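Local structure of chitin oligosaccharide binding protein NagB2 (7EHU) at residues A[48-53]-A[337-342]; A[149-154]-A[298-303]; A[280-285]-A[292-297]; A[351-356]-A[366-371]. The protein binds chitin oligosaccharides, probably as the extracellular solute-binding component of an ABC-type sugar uptake system. One frame throughout, in Å; residues are numbered along the deposited sequence.

Interaction 1: A[48-53]-A[337-342]; sequences ALLEKV and KNFYTL
Asn338 OD1 accepts a hydrogen bond from Lys337 NZ at 2.8 Å, the donor tilted 27° from the carbonyl plane, and a weak one from Lys56 NZ; ND2 of the same amide is bonded to Thr57 OG1 and Glu60 OE2. The amide thus ties the end of helix 326-339 to helix 44-60, two helices packed side by side in one lobe of the two-lobed periplasmic-binding-protein fold. Beside it the contact is apolar, and the backbones come nearest at Val53 and Phe339, 6.0 Å between their CA atoms. Val53 meets the opposing chain with both methyls. CG1, anti to its own backbone nitrogen (chi1 166°), lies against the peptide link, 3.7 Å from Phe339 N and equally near Asn338 C, and it also touches CB of both residues. CG2 is turned to Asn338 O at 3.7 Å and to the near side of the Phe339 ring, where CD1 is 4.1 Å away. Shortening Val53 to an alanine would probably open a gap against the 338-339 peptide and leave the Phe339 ring less firmly held on that side. One turn earlier, Leu50 extends CD1 to Phe339 CE1 at 4.0 Å, the two side chains crossing obliquely. Leu50 also packs on Leu34 and His36 of strand 30-36, while Phe335 touches both Leu50 and Val53 and Tyr318 meets the Phe339 ring edge-to-face. The Phe339 ring points its CD2 edge at its neighbour in sequence: CD2 sits 3.5 Å above the plane of the Tyr340 ring, over its centre.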
loop_
_atom_site.group_PDB
_atom_site.type_symbol
_atom_site.label_atom_id
_atom_site.label_comp_id
_atom_site.label_asym_id
_atom_site.label_seq_id
_atom_site.Cartn_x
_atom_site.Cartn_y
_atom_site.Cartn_z
ATOM N N ALA A 48 7.940 -4.475 -17.180
ATOM C CA ALA A 48 9.071 -4.820 -18.036
ATOM C C ALA A 48 10.186 -5.469 -17.223
ATOM O O ALA A 48 10.846 -6.404 -17.687
ATOM C CB ALA A 48 9.575 -3.568 -18.758
ATOM N N LEU A 49 10.394 -5.006 -15.993
ATOM C CA LEU A 49 11.416 -5.619 -15.145
ATOM C C LEU A 49 11.035 -7.050 -14.787
ATOM O O LEU A 49 11.878 -7.960 -14.824
ATOM C CB LEU A 49 11.584 -4.778 -13.885
ATOM C CG LEU A 49 12.707 -5.142 -12.930
ATOM C CD1 LEU A 49 14.049 -5.129 -13.640
ATOM C CD2 LEU A 49 12.727 -4.193 -11.760
ATOM N N LEU A 50 9.760 -7.271 -14.464
ATOM C CA LEU A 50 9.274 -8.617 -14.193
ATOM C C LEU A 50 9.476 -9.522 -15.404
ATOM O O LEU A 50 9.912 -10.670 -15.264
ATOM C CB LEU A 50 7.799 -8.553 -13.795
ATOM C CG LEU A 50 7.124 -9.890 -13.473
ATOM C CD1 LEU A 50 7.735 -10.545 -12.225
ATOM C CD2 LEU A 50 5.625 -9.670 -13.285
ATOM N N GLU A 51 9.126 -9.030 -16.597
ATOM C CA GLU A 51 9.291 -9.800 -17.825
ATOM C C GLU A 51 10.757 -10.138 -18.065
ATOM O O GLU A 51 11.074 -11.247 -18.512
ATOM C CB GLU A 51 8.707 -9.033 -19.017
ATOM C CG GLU A 51 7.178 -8.995 -19.025
ATOM C CD GLU A 51 6.591 -8.019 -20.037
ATOM O OE1 GLU A 51 7.351 -7.215 -20.618
ATOM O OE2 GLU A 51 5.359 -8.042 -20.225
ATOM N N LYS A 52 11.662 -9.194 -17.782
ATOM C CA LYS A 52 13.090 -9.461 -17.928
ATOM C C LYS A 52 13.524 -10.601 -17.015
ATOM O O LYS A 52 14.246 -11.511 -17.445
ATOM C CB LYS A 52 13.887 -8.192 -17.622
ATOM C CG LYS A 52 15.375 -8.361 -17.821
ATOM C CD LYS A 52 16.132 -7.046 -17.847
ATOM C CE LYS A 52 16.452 -6.517 -16.470
ATOM N NZ LYS A 52 17.536 -5.470 -16.542
ATOM N N VAL A 53 13.059 -10.589 -15.762
ATOM C CA VAL A 53 13.412 -11.643 -14.815
ATOM C C VAL A 53 12.838 -12.980 -15.278
ATOM O O VAL A 53 13.505 -14.021 -15.191
ATOM C CB VAL A 53 12.905 -11.264 -13.404
ATOM C CG1 VAL A 53 12.930 -12.444 -12.475
ATOM C CG2 VAL A 53 13.706 -10.113 -12.833
ATOM N N LYS A 337 15.303 -16.691 -7.075
ATOM C CA LYS A 337 16.718 -16.371 -7.209
ATOM C C LYS A 337 16.941 -15.173 -8.115
ATOM O O LYS A 337 17.826 -14.338 -7.857
ATOM C CB LYS A 337 17.453 -17.593 -7.763
ATOM C CG LYS A 337 18.935 -17.360 -8.041
ATOM C CD LYS A 337 19.601 -18.505 -8.809
ATOM C CE LYS A 337 19.052 -18.655 -10.192
ATOM N NZ LYS A 337 19.855 -17.896 -11.211
ATOM N N ASN A 338 16.171 -15.091 -9.201
ATOM C CA ASN A 338 16.395 -14.067 -10.204
ATOM C C ASN A 338 15.628 -12.789 -9.947
ATOM O O ASN A 338 16.041 -11.738 -10.440
ATOM C CB ASN A 338 16.071 -14.620 -11.586
ATOM C CG ASN A 338 17.093 -15.651 -12.044
ATOM O OD1 ASN A 338 18.256 -15.597 -11.641
ATOM N ND2 ASN A 338 16.681 -16.575 -12.900
ATOM N N PHE A 339 14.545 -12.837 -9.181
ATOM C CA PHE A 339 13.799 -11.628 -8.871
ATOM C C PHE A 339 14.358 -10.908 -7.650
ATOM O O PHE A 339 14.480 -9.675 -7.656
ATOM C CB PHE A 339 12.322 -11.961 -8.630
ATOM C CG PHE A 339 11.447 -10.745 -8.522
ATOM C CD1 PHE A 339 11.089 -10.039 -9.646
ATOM C CD2 PHE A 339 10.989 -10.307 -7.297
ATOM C CE1 PHE A 339 10.294 -8.912 -9.554
ATOM C CE2 PHE A 339 10.188 -9.175 -7.198
ATOM C CZ PHE A 339 9.835 -8.484 -8.329
ATOM N N TYR A 340 14.682 -11.658 -6.596
ATOM C CA TYR A 340 15.114 -11.088 -5.314
ATOM C C TYR A 340 16.633 -11.009 -5.306
ATOM O O TYR A 340 17.330 -11.815 -4.701
ATOM C CB TYR A 340 14.540 -11.903 -4.155
ATOM C CG TYR A 340 13.041 -11.802 -4.088
ATOM C CD1 TYR A 340 12.427 -10.701 -3.507
ATOM C CD2 TYR A 340 12.226 -12.787 -4.624
ATOM C CE1 TYR A 340 11.055 -10.591 -3.447
ATOM C CE2 TYR A 340 10.854 -12.692 -4.569
ATOM C CZ TYR A 340 10.272 -11.594 -3.998
ATOM O OH TYR A 340 8.907 -11.511 -3.944
ATOM N N THR A 341 17.149 -10.021 -6.028
ATOM C CA THR A 341 18.583 -9.763 -6.073
ATOM C C THR A 341 18.780 -8.255 -6.072
ATOM O O THR A 341 17.902 -7.499 -6.498
ATOM C CB THR A 341 19.170 -10.553 -7.266
ATOM O OG1 THR A 341 20.593 -10.454 -7.282
ATOM C CG2 THR A 341 18.589 -10.069 -8.594
ATOM N N LEU A 342 19.920 -7.813 -5.554
ATOM C CA LEU A 342 20.109 -6.374 -5.396
ATOM C C LEU A 342 20.189 -5.660 -6.739
ATOM O O LEU A 342 19.929 -4.471 -6.827
ATOM C CB LEU A 342 21.370 -6.073 -4.576
ATOM C CG LEU A 342 21.332 -6.531 -3.119
ATOM C CD1 LEU A 342 22.455 -5.886 -2.314
ATOM C CD2 LEU A 342 20.002 -6.244 -2.469
#

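Interaction 2: A[149-154]-A[298-303]; sequences EGFYYN and RFPNIG
Strand residues 149-154 and the irregular segment 298-303 diverge at Glu149 and Phe299, where no direct backbone bond forms and a water joins the chains instead, donating to Glu149 O at 2.7 Å and accepting from Phe299 N at 2.8 Å. Just before this point the antiparallel pairing is intact, with Phe151 bonded to Phe297 and Tyr153 to Gly295, and the water occupies the place of the next hydrogen-bonded pair. Gly150, almost fully extended, passes Arg298 with no side chain in between. Beside the water the contact is carried by two phenylalanines lying side by side and pointing the same way. Their nearest carbons are Phe151 CE2 and Phe299 CD2, 3.8 Å apart. The Phe299 ring reaches this position with CG anti to its backbone nitrogen (chi1 -167°). Here the chain leaves the central sheet of one lobe of the periplasmic-binding-protein fold and turns into the connection between strands 294-297 and 309-320. Phe299 is inserted among Ser206, Leu207 and Ala210 of helix 197-212 and Trp170 of helix 170-182, and Phe273 of the adjacent strand meets the Phe151 ring edge-to-face. Pro300 crosses Phe151 at about a right angle, its CD 4.0 Å from Phe151 CE2. The same CD stands 3.5 Å above the Phe299 ring plane, offset toward the rim.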
loop_
_atom_site.group_PDB
_atom_site.type_symbol
_atom_site.label_atom_id
_atom_site.label_comp_id
_atom_site.label_asym_id
_atom_site.label_seq_id
_atom_site.Cartn_x
_atom_site.Cartn_y
_atom_site.Cartn_z
ATOM N N GLU A 149 3.142 5.739 3.766
ATOM C CA GLU A 149 2.072 6.603 3.286
ATOM C C GLU A 149 2.216 7.963 3.941
ATOM O O GLU A 149 2.611 8.049 5.101
ATOM C CB GLU A 149 0.679 5.999 3.538
ATOM C CG GLU A 149 0.463 4.699 2.766
ATOM C CD GLU A 149 -0.884 4.062 2.939
ATOM O OE1 GLU A 149 -1.812 4.698 3.509
ATOM O OE2 GLU A 149 -1.009 2.883 2.500
ATOM N N GLY A 150 1.903 9.000 3.169
ATOM C CA GLY A 150 2.032 10.368 3.629
ATOM C C GLY A 150 1.514 11.308 2.564
ATOM O O GLY A 150 0.949 10.874 1.564
ATOM N N PHE A 151 1.700 12.611 2.794
ATOM C CA PHE A 151 1.219 13.646 1.879
ATOM C C PHE A 151 2.303 14.070 0.898
ATOM O O PHE A 151 3.281 14.713 1.282
ATOM C CB PHE A 151 0.739 14.881 2.638
ATOM C CG PHE A 151 -0.575 14.708 3.335
ATOM C CD1 PHE A 151 -1.772 14.789 2.646
ATOM C CD2 PHE A 151 -0.609 14.464 4.699
ATOM C CE1 PHE A 151 -2.987 14.634 3.303
ATOM C CE2 PHE A 151 -1.814 14.323 5.358
ATOM C CZ PHE A 151 -2.999 14.410 4.662
ATOM N N TYR A 152 2.113 13.737 -0.369
ATOM C CA TYR A 152 2.789 14.461 -1.427
ATOM C C TYR A 152 2.114 15.829 -1.546
ATOM O O TYR A 152 0.893 15.939 -1.405
ATOM C CB TYR A 152 2.613 13.716 -2.743
ATOM C CG TYR A 152 3.307 12.378 -2.823
ATOM C CD1 TYR A 152 4.607 12.262 -3.297
ATOM C CD2 TYR A 152 2.636 11.210 -2.454
ATOM C CE1 TYR A 152 5.229 11.025 -3.413
ATOM C CE2 TYR A 152 3.238 10.002 -2.556
ATOM C CZ TYR A 152 4.526 9.901 -3.046
ATOM O OH TYR A 152 5.096 8.649 -3.153
ATOM N N TYR A 153 2.881 16.886 -1.797
ATOM C CA TYR A 153 2.267 18.203 -1.905
ATOM C C TYR A 153 2.975 19.055 -2.947
ATOM O O TYR A 153 4.148 18.860 -3.277
ATOM C CB TYR A 153 2.150 18.903 -0.540
ATOM C CG TYR A 153 3.374 19.647 -0.061
ATOM C CD1 TYR A 153 4.406 18.981 0.592
ATOM C CD2 TYR A 153 3.465 21.031 -0.183
ATOM C CE1 TYR A 153 5.492 19.659 1.079
ATOM C CE2 TYR A 153 4.561 21.726 0.307
ATOM C CZ TYR A 153 5.567 21.036 0.945
ATOM O OH TYR A 153 6.638 21.732 1.424
ATOM N N ASN A 154 2.205 19.988 -3.486
ATOM C CA ASN A 154 2.662 20.908 -4.519
ATOM C C ASN A 154 3.193 22.170 -3.853
ATOM O O ASN A 154 2.433 22.941 -3.265
ATOM C CB ASN A 154 1.501 21.167 -5.463
ATOM C CG ASN A 154 1.883 22.000 -6.648
ATOM O OD1 ASN A 154 2.661 22.951 -6.536
ATOM N ND2 ASN A 154 1.391 21.610 -7.811
ATOM N N ARG A 298 4.902 13.771 6.389
ATOM C CA ARG A 298 4.150 12.730 7.047
ATOM C C ARG A 298 2.904 13.329 7.695
ATOM O O ARG A 298 2.769 14.539 7.875
ATOM C CB ARG A 298 5.016 11.981 8.049
ATOM C CG ARG A 298 5.267 12.661 9.347
ATOM C CD ARG A 298 5.816 11.650 10.390
ATOM N NE ARG A 298 6.369 12.356 11.528
ATOM C CZ ARG A 298 7.628 12.773 11.637
ATOM N NH1 ARG A 298 8.521 12.529 10.691
ATOM N NH2 ARG A 298 7.989 13.426 12.721
ATOM N N PHE A 299 1.953 12.462 7.978
ATOM C CA PHE A 299 0.695 12.893 8.558
ATOM C C PHE A 299 0.973 13.777 9.778
ATOM O O PHE A 299 1.801 13.414 10.618
ATOM C CB PHE A 299 -0.153 11.673 8.949
ATOM C CG PHE A 299 -1.569 12.051 9.269
ATOM C CD1 PHE A 299 -1.922 12.460 10.552
ATOM C CD2 PHE A 299 -2.539 12.070 8.280
ATOM C CE1 PHE A 299 -3.205 12.871 10.833
ATOM C CE2 PHE A 299 -3.816 12.490 8.568
ATOM C CZ PHE A 299 -4.143 12.885 9.844
ATOM N N PRO A 300 0.320 14.930 9.903
ATOM C CA PRO A 300 0.658 15.867 10.987
ATOM C C PRO A 300 0.174 15.411 12.361
ATOM O O PRO A 300 -0.743 14.608 12.502
ATOM C CB PRO A 300 -0.071 17.150 10.576
ATOM C CG PRO A 300 -1.247 16.656 9.756
ATOM C CD PRO A 300 -0.707 15.474 8.994
ATOM N N ASN A 301 0.787 15.980 13.391
ATOM C CA ASN A 301 0.514 15.586 14.774
ATOM C C ASN A 301 -0.787 16.199 15.293
ATOM O O ASN A 301 -0.962 17.429 15.293
ATOM C CB ASN A 301 1.692 15.976 15.668
ATOM C CG ASN A 301 2.950 15.165 15.392
ATOM O OD1 ASN A 301 2.885 14.057 14.857
ATOM N ND2 ASN A 301 4.097 15.734 15.703
ATOM N N ILE A 302 -1.695 15.332 15.750
ATOM C CA ILE A 302 -2.941 15.759 16.382
ATOM C C ILE A 302 -2.782 15.944 17.883
ATOM O O ILE A 302 -3.550 16.708 18.483
ATOM C CB ILE A 302 -4.079 14.773 16.047
ATOM C CG1 ILE A 302 -4.543 14.992 14.603
ATOM C CG2 ILE A 302 -5.272 14.909 17.019
ATOM C CD1 ILE A 302 -5.506 13.954 14.080
ATOM N N GLY A 303 -1.805 15.280 18.500
ATOM C CA GLY A 303 -1.588 15.333 19.932
ATOM C C GLY A 303 -2.042 14.035 20.567
ATOM O O GLY A 303 -3.231 13.705 20.501
HETATM O O HOH W 1 2.155 9.809 7.152
#

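Interaction 3: A[280-285]-A[292-297]; sequences SAILDK and DNVGYF
Ile282 and Val294 cross at about a right angle and touch methyl to methyl, CG2 of each 3.9 Å from the other. They join a short helix, 279-283, to strand 294-297, which follows it after a loop and pairs antiparallel with strand 138-154 in the mixed sheet of the periplasmic-binding-protein fold. Both side chains leave their backbones toward the other segment, and both CG2 methyls stand anti to their own backbone nitrogens, so these two methyls meet. The backbones themselves stay well apart, with 8.3 Å between the CA atoms of Ile282 and Val294, so side chains alone make the contact. Val294 is rotated to the less common chi1 of 58°, which sets CG1 between its backbone nitrogen and carbonyl carbon and turns that methyl to Leu283. Leu283 comes in from one side, its CD2 4.3 Å from Val294 CG1, a looser approach than that of Ile282. Leu370 of helix 369-379 touches both Ile282 and Leu283, and Tyr152 also packs on Ile282, extending this apolar cluster. Ser280 and Ala281 belong to the sugar pocket and touch a bound N-acetylglucosamine, so Ile282 and Leu283 follow directly in sequence the residues that meet the ligand. At the outer end Lys285 and Asp292 carry opposite charges that may attract each other weakly without contact, Lys285 NZ being 4.7 Å from Asp292 OD1.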
loop_
_atom_site.group_PDB
_atom_site.type_symbol
_atom_site.label_atom_id
_atom_site.label_comp_id
_atom_site.label_asym_id
_atom_site.label_seq_id
_atom_site.Cartn_x
_atom_site.Cartn_y
_atom_site.Cartn_z
ATOM N N SER A 280 6.803 7.343 -8.869
ATOM C CA SER A 280 7.153 7.378 -10.286
ATOM C C SER A 280 6.115 8.156 -11.091
ATOM O O SER A 280 6.460 8.858 -12.046
ATOM C CB SER A 280 7.292 5.973 -10.871
ATOM O OG SER A 280 6.096 5.237 -10.688
ATOM N N ALA A 281 4.826 8.024 -10.747
ATOM C CA ALA A 281 3.804 8.751 -11.487
ATOM C C ALA A 281 3.928 10.246 -11.253
ATOM O O ALA A 281 3.672 11.044 -12.157
ATOM C CB ALA A 281 2.418 8.255 -11.087
ATOM N N ILE A 282 4.321 10.636 -10.035
ATOM C CA ILE A 282 4.463 12.040 -9.655
ATOM C C ILE A 282 5.711 12.670 -10.252
ATOM O O ILE A 282 5.756 13.892 -10.414
ATOM C CB ILE A 282 4.358 12.117 -8.121
ATOM C CG1 ILE A 282 2.917 11.773 -7.719
ATOM C CG2 ILE A 282 4.760 13.470 -7.600
ATOM C CD1 ILE A 282 2.728 11.420 -6.291
ATOM N N LEU A 283 6.699 11.864 -10.624
ATOM C CA LEU A 283 7.917 12.375 -11.246
ATOM C C LEU A 283 7.936 12.198 -12.757
ATOM O O LEU A 283 8.879 12.651 -13.395
ATOM C CB LEU A 283 9.141 11.709 -10.607
ATOM C CG LEU A 283 9.329 11.994 -9.117
ATOM C CD1 LEU A 283 10.595 11.333 -8.629
ATOM C CD2 LEU A 283 9.357 13.486 -8.814
ATOM N N ASP A 284 6.919 11.573 -13.335
ATOM C CA ASP A 284 6.938 11.223 -14.747
ATOM C C ASP A 284 7.106 12.462 -15.614
ATOM O O ASP A 284 6.255 13.352 -15.607
ATOM C CB ASP A 284 5.601 10.563 -15.072
ATOM C CG ASP A 284 5.549 10.015 -16.471
ATOM O OD1 ASP A 284 5.877 8.817 -16.622
ATOM O OD2 ASP A 284 5.222 10.769 -17.418
ATOM N N LYS A 285 8.156 12.485 -16.430
ATOM C CA LYS A 285 8.422 13.695 -17.214
ATOM C C LYS A 285 7.357 13.953 -18.270
ATOM O O LYS A 285 7.100 15.115 -18.593
ATOM C CB LYS A 285 9.823 13.634 -17.808
ATOM C CG LYS A 285 10.902 13.636 -16.692
ATOM C CD LYS A 285 12.282 14.200 -17.093
ATOM C CE LYS A 285 13.170 14.554 -15.905
ATOM N NZ LYS A 285 12.529 15.516 -15.006
ATOM N N ASP A 292 8.869 19.180 -10.695
ATOM C CA ASP A 292 9.899 20.075 -10.182
ATOM C C ASP A 292 9.377 21.009 -9.089
ATOM O O ASP A 292 10.090 21.940 -8.688
ATOM C CB ASP A 292 10.553 20.870 -11.307
ATOM C CG ASP A 292 11.115 19.981 -12.381
ATOM O OD1 ASP A 292 11.882 19.062 -12.043
ATOM O OD2 ASP A 292 10.813 20.193 -13.574
ATOM N N ASN A 293 8.167 20.766 -8.586
ATOM C CA ASN A 293 7.531 21.586 -7.567
ATOM C C ASN A 293 6.729 20.714 -6.612
ATOM O O ASN A 293 5.551 20.959 -6.348
ATOM C CB ASN A 293 6.631 22.648 -8.188
ATOM C CG ASN A 293 7.405 23.685 -8.955
ATOM O OD1 ASN A 293 7.945 24.638 -8.364
ATOM N ND2 ASN A 293 7.489 23.519 -10.259
ATOM N N VAL A 294 7.382 19.681 -6.069
ATOM C CA VAL A 294 6.720 18.687 -5.227
ATOM C C VAL A 294 7.567 18.425 -3.973
ATOM O O VAL A 294 8.801 18.338 -4.029
ATOM C CB VAL A 294 6.383 17.394 -6.019
ATOM C CG1 VAL A 294 7.639 16.750 -6.644
ATOM C CG2 VAL A 294 5.617 16.413 -5.171
ATOM N N GLY A 295 6.893 18.322 -2.835
ATOM C CA GLY A 295 7.488 17.977 -1.562
ATOM C C GLY A 295 6.673 16.894 -0.889
ATOM O O GLY A 295 5.749 16.312 -1.487
ATOM N N TYR A 296 6.969 16.640 0.383
ATOM C CA TYR A 296 6.325 15.552 1.098
ATOM C C TYR A 296 6.323 15.860 2.581
ATOM O O TYR A 296 7.290 16.424 3.093
ATOM C CB TYR A 296 7.104 14.268 0.864
ATOM C CG TYR A 296 6.485 13.003 1.385
ATOM C CD1 TYR A 296 5.589 12.276 0.613
ATOM C CD2 TYR A 296 6.835 12.491 2.634
ATOM C CE1 TYR A 296 5.071 11.088 1.057
ATOM C CE2 TYR A 296 6.323 11.301 3.087
ATOM C CZ TYR A 296 5.434 10.604 2.294
ATOM O OH TYR A 296 4.965 9.389 2.743
ATOM N N PHE A 297 5.259 15.447 3.271
ATOM C CA PHE A 297 5.246 15.480 4.726
ATOM C C PHE A 297 4.440 14.306 5.264
ATOM O O PHE A 297 3.432 13.899 4.675
ATOM C CB PHE A 297 4.756 16.821 5.313
ATOM C CG PHE A 297 3.400 17.284 4.849
ATOM C CD1 PHE A 297 3.261 18.042 3.697
ATOM C CD2 PHE A 297 2.255 17.008 5.615
ATOM C CE1 PHE A 297 2.011 18.512 3.292
ATOM C CE2 PHE A 297 0.997 17.467 5.207
ATOM C CZ PHE A 297 0.884 18.226 4.042
#

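Interaction 4: A[351-356]-A[366-371]; sequences RDNRVP and EAAPLT
The turn that leaves helix 342-352 meets the first turn of helix 369-379 through a hydrogen bond between side chains: Thr371 OG1 donates to Asn353 OD1 at 2.6 Å. The C=O...donor angle is 120°, but the hydroxyl stands above the carbonyl plane, 40° out of it, and so is not aligned with a lone pair. Asn353, the first residue beyond its helix, has positive phi in the left-handed helical region, and its side chain is directed at the opposite segment. A water bonds the same pair a second time, donating to Thr371 OG1 at 3.0 Å and, over a longer 3.3 Å, to Asn353 O. In this solute-binding fold the turn runs near the sugar cleft: Asp352 touches Ser280 of the glycan pocket, and Asn353 packs on Thr279 and Leu283. Placing an alanine at Asn353 would probably leave the Thr371 hydroxyl without this acceptor and open a gap beside Ala368. The methyl of Ala368, the N-cap residue of helix 369-379, has its CB 3.4 Å from Asn353 OD1.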
loop_
_atom_site.group_PDB
_atom_site.type_symbol
_atom_site.label_atom_id
_atom_site.label_comp_id
_atom_site.label_asym_id
_atom_site.label_seq_id
_atom_site.Cartn_x
_atom_site.Cartn_y
_atom_site.Cartn_z
ATOM N N ARG A 351 15.193 3.665 -11.456
ATOM C CA ARG A 351 14.289 4.129 -12.507
ATOM C C ARG A 351 12.928 4.583 -11.994
ATOM O O ARG A 351 12.422 5.633 -12.398
ATOM C CB ARG A 351 14.059 3.048 -13.569
ATOM C CG ARG A 351 13.146 3.520 -14.718
ATOM C CD ARG A 351 12.900 2.421 -15.760
ATOM N NE ARG A 351 13.992 2.317 -16.729
ATOM C CZ ARG A 351 13.842 2.133 -18.040
ATOM N NH1 ARG A 351 12.636 2.028 -18.589
ATOM N NH2 ARG A 351 14.918 2.051 -18.810
ATOM N N ASP A 352 12.297 3.786 -11.154
ATOM C CA ASP A 352 10.935 4.044 -10.729
ATOM C C ASP A 352 10.850 4.488 -9.304
ATOM O O ASP A 352 9.739 4.593 -8.768
ATOM C CB ASP A 352 10.070 2.819 -10.895
ATOM C CG ASP A 352 9.320 2.852 -12.150
ATOM O OD1 ASP A 352 9.447 3.850 -12.918
ATOM O OD2 ASP A 352 8.548 1.914 -12.311
ATOM N N ASN A 353 11.997 4.742 -8.668
ATOM C CA ASN A 353 11.974 5.220 -7.310
ATOM C C ASN A 353 11.242 4.227 -6.433
ATOM O O ASN A 353 10.596 4.621 -5.463
ATOM C CB ASN A 353 11.357 6.619 -7.225
ATOM C CG ASN A 353 12.369 7.702 -7.559
ATOM O OD1 ASN A 353 13.145 8.127 -6.707
ATOM N ND2 ASN A 353 12.408 8.100 -8.804
ATOM N N ARG A 354 11.321 2.937 -6.797
ATOM C CA ARG A 354 10.694 1.889 -5.998
ATOM C C ARG A 354 11.594 1.547 -4.804
ATOM O O ARG A 354 12.798 1.336 -4.948
ATOM C CB ARG A 354 10.354 0.664 -6.868
ATOM C CG ARG A 354 9.487 0.980 -8.139
ATOM C CD ARG A 354 8.485 -0.128 -8.598
ATOM N NE ARG A 354 9.184 -1.289 -9.176
ATOM C CZ ARG A 354 9.692 -1.342 -10.408
ATOM N NH1 ARG A 354 9.610 -0.322 -11.267
ATOM N NH2 ARG A 354 10.331 -2.428 -10.791
ATOM N N VAL A 355 10.991 1.515 -3.628
ATOM C CA VAL A 355 11.663 1.413 -2.333
ATOM C C VAL A 355 12.130 -0.014 -2.070
ATOM O O VAL A 355 11.282 -0.908 -2.038
ATOM C CB VAL A 355 10.657 1.832 -1.245
ATOM C CG1 VAL A 355 11.165 1.545 0.143
ATOM C CG2 VAL A 355 10.250 3.291 -1.393
ATOM N N PRO A 356 13.428 -0.284 -1.849
ATOM C CA PRO A 356 13.863 -1.686 -1.708
ATOM C C PRO A 356 13.237 -2.413 -0.529
ATOM O O PRO A 356 12.968 -1.836 0.531
ATOM C CB PRO A 356 15.377 -1.579 -1.520
ATOM C CG PRO A 356 15.727 -0.307 -2.226
ATOM C CD PRO A 356 14.588 0.631 -1.959
ATOM N N GLU A 366 22.275 9.514 -9.167
ATOM C CA GLU A 366 21.314 10.618 -9.297
ATOM C C GLU A 366 20.088 10.304 -8.428
ATOM O O GLU A 366 19.062 9.804 -8.888
ATOM C CB GLU A 366 20.924 10.852 -10.768
ATOM C CG GLU A 366 20.268 9.626 -11.405
ATOM C CD GLU A 366 19.727 9.811 -12.820
ATOM O OE1 GLU A 366 19.843 10.908 -13.406
ATOM O OE2 GLU A 366 19.081 8.849 -13.301
ATOM N N ALA A 367 20.195 10.630 -7.148
ATOM C CA ALA A 367 19.111 10.361 -6.211
ATOM C C ALA A 367 18.021 11.432 -6.304
ATOM O O ALA A 367 18.277 12.623 -6.499
ATOM C CB ALA A 367 19.651 10.226 -4.783
ATOM N N ALA A 368 16.852 11.023 -6.188
ATOM C CA ALA A 368 15.784 11.943 -6.533
ATOM C C ALA A 368 15.364 12.770 -5.306
ATOM O O ALA A 368 15.188 12.210 -4.209
ATOM C CB ALA A 368 14.643 11.108 -7.113
ATOM N N PRO A 369 15.251 14.102 -5.436
ATOM C CA PRO A 369 14.848 14.929 -4.290
ATOM C C PRO A 369 13.579 14.482 -3.577
ATOM O O PRO A 369 13.482 14.565 -2.344
ATOM C CB PRO A 369 14.647 16.317 -4.922
ATOM C CG PRO A 369 15.485 16.342 -6.123
ATOM C CD PRO A 369 15.683 14.923 -6.588
ATOM N N LEU A 370 12.570 14.047 -4.320
ATOM C CA LEU A 370 11.317 13.679 -3.666
ATOM C C LEU A 370 11.512 12.423 -2.818
ATOM O O LEU A 370 10.984 12.325 -1.703
ATOM C CB LEU A 370 10.227 13.480 -4.717
ATOM C CG LEU A 370 8.844 13.094 -4.199
ATOM C CD1 LEU A 370 8.343 14.067 -3.149
ATOM C CD2 LEU A 370 7.868 12.999 -5.374
ATOM N N THR A 371 12.295 11.467 -3.308
ATOM C CA THR A 371 12.575 10.281 -2.504
ATOM C C THR A 371 13.395 10.652 -1.267
ATOM O O THR A 371 13.188 10.075 -0.192
ATOM C CB THR A 371 13.238 9.232 -3.400
ATOM O OG1 THR A 371 12.245 8.793 -4.347
ATOM C CG2 THR A 371 13.741 8.020 -2.609
HETATM O O HOH W 2 9.844 7.225 -3.615
#

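From the N terminus, helix 44-60 supplies the first half of interaction 1, whose partner arrives only at 337-342; this closes the longest loop, and interactions 2 and 3 lie within it. Strand residues 149-154 open interaction 2, closed at 298-303, and inside that span interaction 3 makes the short return from 280-285 to 292-297. Interaction 4 follows in series, and no pair crosses. Interactions 2 and 3 share the sheet through neighbouring strands 138-154 and 294-297. Interaction 4 bridges outward: its Leu370 packs on Tyr152 of interaction 2, and Asp352 bonds to Asn45, tying the end of helix 342-352 to helix 44-60. Interactions 1 and 2 lie on opposite sides of the chain's centre, their nearest atoms about 17 Å apart.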